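Local structure of ribosomal RNA small subunit methyltransferase D (Escherichia coli, 2FPO) at residues Phe115-Val128 / Leu143-Tyr157. The protein transfers a methyl group from S-adenosyl-L-methionine to N2 of guanine 966 of 16S rRNA within the assembled 30S particle. Sequence-based numbering, arbitrary orientation.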
loop_
_atom_site.group_PDB
_atom_site.type_symbol
_atom_site.label_atom_id
_atom_site.label_comp_id
_atom_site.label_asym_id
_atom_site.label_seq_id
_atom_site.Cartn_x
_atom_site.Cartn_y
_atom_site.Cartn_z
ATOM N N PHE A 115 6.325 1.864 -13.545
ATOM C CA PHE A 115 5.635 3.004 -12.966
ATOM C C PHE A 115 6.514 3.918 -12.093
ATOM O O PHE A 115 6.441 5.145 -12.207
ATOM C CB PHE A 115 4.374 2.615 -12.189
ATOM C CG PHE A 115 3.689 3.823 -11.601
ATOM C CD1 PHE A 115 2.955 4.674 -12.413
ATOM C CD2 PHE A 115 3.872 4.162 -10.263
ATOM C CE1 PHE A 115 2.372 5.825 -11.875
ATOM C CE2 PHE A 115 3.301 5.325 -9.735
ATOM C CZ PHE A 115 2.552 6.136 -10.552
ATOM N N LEU A 116 7.314 3.316 -11.212
ATOM C CA LEU A 116 8.134 4.061 -10.250
ATOM C C LEU A 116 9.430 4.595 -10.845
ATOM O O LEU A 116 10.094 5.439 -10.232
ATOM C CB LEU A 116 8.418 3.212 -8.984
ATOM C CG LEU A 116 7.173 2.710 -8.219
ATOM C CD1 LEU A 116 7.571 1.691 -7.192
ATOM C CD2 LEU A 116 6.409 3.924 -7.596
ATOM N N ALA A 117 9.794 4.104 -12.029
ATOM C CA ALA A 117 11.001 4.564 -12.738
ATOM C C ALA A 117 10.692 5.800 -13.565
ATOM O O ALA A 117 10.824 5.792 -14.811
ATOM C CB ALA A 117 11.596 3.458 -13.606
ATOM N N GLN A 118 10.312 6.859 -12.858
ATOM C CA GLN A 118 10.092 8.188 -13.415
ATOM C C GLN A 118 10.123 9.199 -12.237
ATOM O O GLN A 118 10.100 8.782 -11.073
ATOM C CB GLN A 118 8.725 8.247 -14.113
ATOM C CG GLN A 118 7.542 7.921 -13.161
ATOM C CD GLN A 118 6.178 8.210 -13.763
ATOM O OE1 GLN A 118 6.019 9.137 -14.572
ATOM N NE2 GLN A 118 5.168 7.407 -13.375
ATOM N N LYS A 119 10.172 10.498 -12.530
ATOM C CA LYS A 119 10.057 11.510 -11.482
ATOM C C LYS A 119 8.710 11.369 -10.777
ATOM O O LYS A 119 7.641 11.553 -11.396
ATOM C CB LYS A 119 10.194 12.932 -12.039
ATOM C CG LYS A 119 10.285 14.001 -10.939
ATOM C CD LYS A 119 10.814 15.347 -11.458
ATOM C CE LYS A 119 9.717 16.433 -11.556
ATOM N NZ LYS A 119 8.695 16.182 -12.629
ATOM N N GLY A 120 8.768 11.056 -9.486
ATOM C CA GLY A 120 7.566 10.809 -8.710
ATOM C C GLY A 120 7.016 12.006 -7.996
ATOM O O GLY A 120 7.488 13.131 -8.170
ATOM N N THR A 121 6.002 11.744 -7.187
ATOM C CA THR A 121 5.371 12.757 -6.373
ATOM C C THR A 121 5.327 12.243 -4.923
ATOM O O THR A 121 5.112 11.055 -4.710
ATOM C CB THR A 121 3.966 13.148 -6.953
ATOM O OG1 THR A 121 3.515 14.324 -6.290
ATOM C CG2 THR A 121 2.918 12.030 -6.787
ATOM N N PRO A 122 5.629 13.109 -3.928
ATOM C CA PRO A 122 5.762 12.574 -2.565
ATOM C C PRO A 122 4.460 12.088 -1.894
ATOM O O PRO A 122 3.402 12.735 -1.980
ATOM C CB PRO A 122 6.375 13.740 -1.785
ATOM C CG PRO A 122 5.937 14.970 -2.556
ATOM C CD PRO A 122 5.941 14.547 -3.998
ATOM N N HIS A 123 4.561 10.940 -1.233
ATOM C CA HIS A 123 3.452 10.365 -0.468
ATOM C C HIS A 123 3.847 10.177 0.994
ATOM O O HIS A 123 5.000 9.838 1.309
ATOM C CB HIS A 123 3.018 9.016 -1.059
ATOM C CG HIS A 123 2.428 9.114 -2.430
ATOM N ND1 HIS A 123 3.198 9.246 -3.570
ATOM C CD2 HIS A 123 1.133 9.144 -2.840
ATOM C CE1 HIS A 123 2.399 9.316 -4.625
ATOM N NE2 HIS A 123 1.143 9.280 -4.208
ATOM N N ASN A 124 2.861 10.366 1.866
ATOM C CA ASN A 124 2.977 10.166 3.298
ATOM C C ASN A 124 2.990 8.678 3.703
ATOM O O ASN A 124 3.650 8.297 4.697
ATOM C CB ASN A 124 1.787 10.856 3.988
ATOM C CG ASN A 124 1.666 12.314 3.610
ATOM O OD1 ASN A 124 2.492 13.152 4.014
ATOM N ND2 ASN A 124 0.644 12.637 2.818
ATOM N N ILE A 125 2.249 7.861 2.952
ATOM C CA ILE A 125 2.085 6.427 3.245
ATOM C C ILE A 125 2.188 5.595 1.976
ATOM O O ILE A 125 1.446 5.816 1.009
ATOM C CB ILE A 125 0.702 6.145 3.955
ATOM C CG1 ILE A 125 0.581 6.937 5.277
ATOM C CG2 ILE A 125 0.419 4.630 4.123
ATOM C CD1 ILE A 125 -0.735 6.721 6.046
ATOM N N VAL A 126 3.071 4.614 1.983
ATOM C CA VAL A 126 3.227 3.708 0.822
ATOM C C VAL A 126 3.107 2.260 1.254
ATOM O O VAL A 126 3.678 1.854 2.287
ATOM C CB VAL A 126 4.574 3.944 0.053
ATOM C CG1 VAL A 126 4.714 3.041 -1.198
ATOM C CG2 VAL A 126 4.729 5.405 -0.337
ATOM N N PHE A 127 2.346 1.496 0.469
ATOM C CA PHE A 127 2.143 0.072 0.700
ATOM C C PHE A 127 2.944 -0.738 -0.322
ATOM O O PHE A 127 2.771 -0.566 -1.534
ATOM C CB PHE A 127 0.668 -0.315 0.590
ATOM C CG PHE A 127 -0.250 0.509 1.474
ATOM C CD1 PHE A 127 -0.263 0.329 2.867
ATOM C CD2 PHE A 127 -1.125 1.426 0.912
ATOM C CE1 PHE A 127 -1.122 1.120 3.689
ATOM C CE2 PHE A 127 -1.996 2.209 1.725
ATOM C CZ PHE A 127 -1.986 2.054 3.112
ATOM N N VAL A 128 3.783 -1.633 0.202
ATOM C CA VAL A 128 4.665 -2.508 -0.599
ATOM C C VAL A 128 4.444 -3.968 -0.199
ATOM O O VAL A 128 5.143 -4.544 0.646
ATOM C CB VAL A 128 6.171 -2.114 -0.476
ATOM C CG1 VAL A 128 7.035 -2.926 -1.478
ATOM C CG2 VAL A 128 6.362 -0.618 -0.646
ATOM N N LEU A 143 13.496 2.326 -5.829
ATOM C CA LEU A 143 12.829 3.261 -6.739
ATOM C C LEU A 143 12.030 4.298 -5.974
ATOM O O LEU A 143 12.078 5.471 -6.320
ATOM C CB LEU A 143 11.933 2.527 -7.738
ATOM C CG LEU A 143 12.718 1.713 -8.788
ATOM C CD1 LEU A 143 11.841 0.598 -9.312
ATOM C CD2 LEU A 143 13.260 2.559 -9.928
ATOM N N LEU A 144 11.308 3.860 -4.928
ATOM C CA LEU A 144 10.551 4.787 -4.058
ATOM C C LEU A 144 11.450 5.865 -3.491
ATOM O O LEU A 144 11.164 7.060 -3.583
ATOM C CB LEU A 144 9.802 4.037 -2.916
ATOM C CG LEU A 144 8.605 3.166 -3.327
ATOM C CD1 LEU A 144 8.123 2.354 -2.099
ATOM C CD2 LEU A 144 7.480 4.089 -3.886
ATOM N N GLU A 145 12.558 5.441 -2.909
ATOM C CA GLU A 145 13.547 6.372 -2.354
ATOM C C GLU A 145 14.253 7.260 -3.401
ATOM O O GLU A 145 14.561 8.403 -3.113
ATOM C CB GLU A 145 14.588 5.600 -1.544
ATOM C CG GLU A 145 15.710 6.446 -0.892
ATOM C CD GLU A 145 15.180 7.502 0.065
ATOM O OE1 GLU A 145 14.178 7.231 0.765
ATOM O OE2 GLU A 145 15.782 8.608 0.126
ATOM N N ASP A 146 14.547 6.725 -4.588
ATOM C CA ASP A 146 15.415 7.436 -5.536
ATOM C C ASP A 146 14.653 8.391 -6.443
ATOM O O ASP A 146 15.235 9.327 -6.963
ATOM C CB ASP A 146 16.199 6.474 -6.417
ATOM C CG ASP A 146 17.177 5.631 -5.647
ATOM O OD1 ASP A 146 17.481 5.925 -4.468
ATOM O OD2 ASP A 146 17.639 4.638 -6.234
ATOM N N ASN A 147 13.359 8.155 -6.628
ATOM C CA ASN A 147 12.591 8.904 -7.607
ATOM C C ASN A 147 11.558 9.891 -7.029
ATOM O O ASN A 147 10.679 10.360 -7.740
ATOM C CB ASN A 147 11.985 7.932 -8.643
ATOM C CG ASN A 147 13.065 7.263 -9.487
ATOM O OD1 ASN A 147 14.147 7.808 -9.642
ATOM N ND2 ASN A 147 12.785 6.086 -10.010
ATOM N N GLY A 148 11.692 10.220 -5.743
ATOM C CA GLY A 148 10.878 11.271 -5.142
ATOM C C GLY A 148 9.463 10.862 -4.782
ATOM O O GLY A 148 8.578 11.713 -4.648
ATOM N N TRP A 149 9.233 9.563 -4.584
ATOM C CA TRP A 149 7.892 9.100 -4.235
ATOM C C TRP A 149 7.511 9.295 -2.750
ATOM O O TRP A 149 6.380 9.029 -2.346
ATOM C CB TRP A 149 7.763 7.610 -4.624
ATOM C CG TRP A 149 7.844 7.412 -6.136
ATOM C CD1 TRP A 149 8.911 6.974 -6.855
ATOM C CD2 TRP A 149 6.798 7.698 -7.091
ATOM N NE1 TRP A 149 8.594 6.927 -8.212
ATOM C CE2 TRP A 149 7.314 7.397 -8.382
ATOM C CE3 TRP A 149 5.472 8.193 -6.975
ATOM C CZ2 TRP A 149 6.557 7.542 -9.549
ATOM C CZ3 TRP A 149 4.716 8.369 -8.157
ATOM C CH2 TRP A 149 5.259 8.035 -9.414
ATOM N N LEU A 150 8.471 9.704 -1.933
ATOM C CA LEU A 150 8.280 9.695 -0.473
ATOM C C LEU A 150 8.312 11.125 0.019
ATOM O O LEU A 150 9.167 11.880 -0.395
ATOM C CB LEU A 150 9.379 8.853 0.230
ATOM C CG LEU A 150 9.515 7.378 -0.201
ATOM C CD1 LEU A 150 10.581 6.663 0.604
ATOM C CD2 LEU A 150 8.200 6.681 0.009
ATOM N N ALA A 151 7.362 11.485 0.878
ATOM C CA ALA A 151 7.390 12.750 1.587
ATOM C C ALA A 151 8.507 12.648 2.603
ATOM O O ALA A 151 8.954 11.546 2.941
ATOM C CB ALA A 151 6.046 13.040 2.272
ATOM N N ASP A 152 8.982 13.813 3.029
ATOM C CA ASP A 152 10.020 13.960 4.045
ATOM C C ASP A 152 10.039 12.909 5.153
ATOM O O ASP A 152 11.121 12.354 5.411
ATOM C CB ASP A 152 10.017 15.388 4.630
ATOM C CG ASP A 152 10.537 16.424 3.634
ATOM O OD1 ASP A 152 11.009 16.008 2.549
ATOM O OD2 ASP A 152 10.478 17.647 3.918
ATOM N N GLU A 153 8.889 12.629 5.792
ATOM C CA GLU A 153 8.845 11.628 6.863
ATOM C C GLU A 153 7.884 10.474 6.587
ATOM O O GLU A 153 7.087 10.099 7.442
ATOM C CB GLU A 153 8.484 12.258 8.211
ATOM C CG GLU A 153 9.544 13.194 8.798
ATOM C CD GLU A 153 9.285 13.477 10.272
ATOM O OE1 GLU A 153 10.216 13.949 10.950
ATOM O OE2 GLU A 153 8.156 13.202 10.753
ATOM N N ALA A 154 7.972 9.901 5.402
ATOM C CA ALA A 154 7.020 8.889 4.963
ATOM C C ALA A 154 7.079 7.563 5.759
ATOM O O ALA A 154 8.112 7.210 6.347
ATOM C CB ALA A 154 7.210 8.649 3.465
ATOM N N LEU A 155 5.951 6.856 5.763
ATOM C CA LEU A 155 5.830 5.504 6.307
ATOM C C LEU A 155 5.646 4.559 5.153
ATOM O O LEU A 155 4.827 4.823 4.271
ATOM C CB LEU A 155 4.626 5.419 7.254
ATOM C CG LEU A 155 4.851 6.301 8.478
ATOM C CD1 LEU A 155 3.542 6.668 9.170
ATOM C CD2 LEU A 155 5.863 5.631 9.432
ATOM N N ILE A 156 6.452 3.509 5.107
ATOM C CA ILE A 156 6.378 2.507 4.043
ATOM C C ILE A 156 6.089 1.123 4.668
ATOM O O ILE A 156 6.856 0.607 5.471
ATOM C CB ILE A 156 7.672 2.447 3.200
ATOM C CG1 ILE A 156 8.091 3.836 2.697
ATOM C CG2 ILE A 156 7.532 1.448 2.034
ATOM C CD1 ILE A 156 9.091 4.591 3.654
ATOM N N TYR A 157 4.969 0.548 4.300
ATOM C CA TYR A 157 4.567 -0.753 4.816
ATOM C C TYR A 157 5.161 -1.789 3.885
ATOM O O TYR A 157 5.032 -1.671 2.662
ATOM C CB TYR A 157 3.029 -0.857 4.881
ATOM C CG TYR A 157 2.468 -2.262 5.088
ATOM C CD1 TYR A 157 2.540 -2.897 6.334
ATOM C CD2 TYR A 157 1.859 -2.943 4.036
ATOM C CE1 TYR A 157 2.016 -4.192 6.521
ATOM C CE2 TYR A 157 1.340 -4.222 4.211
ATOM C CZ TYR A 157 1.422 -4.844 5.439
ATOM O OH TYR A 157 0.885 -6.107 5.581
#
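With CG anti to its carbonyl carbon (chi1 -66°) and the indole turned by chi2 of 102°, Trp149 lies between Leu116 and Gly120. Leu116, its CG likewise anti to the carbonyl carbon (chi1 -58°), lays CD2 over the five-membered ring, 3.7 Å from Trp149 CE2, in a CH-pi contact. On the opposite face, Gly120 CA stands 3.4 Å from Trp149 CE2, nearly above the middle of the six-membered ring. Phe115 CE2 meets Trp149 CH2 obliquely, the two ring planes inclined to each other. Two side-chain donors grip Leu116 O: Trp149 NE1 at 2.9 Å, almost in the indole plane, and Asn147 ND2 at 2.8 Å. Gly120 N donates to Asn147 O (2.7 Å), so the residue just after helix 137-146 is held through its side-chain amide and its backbone carbonyl. Further along, Val126 CG1 and Leu144 CD1 meet tip to tip at 3.6 Å, seating that helix on the sheet. Strands 123-128 and 154-161 run parallel as neighbours in the seven-stranded Rossmann-like methyltransferase sheet, Val126 N bonding to Leu155 O (2.9 Å). The indole is thus fixed in rotation by its polar edge and clamped on both faces, and Leu116 O satisfies the indole N-H of the buried Trp149 while also accepting from Asn147 ND2.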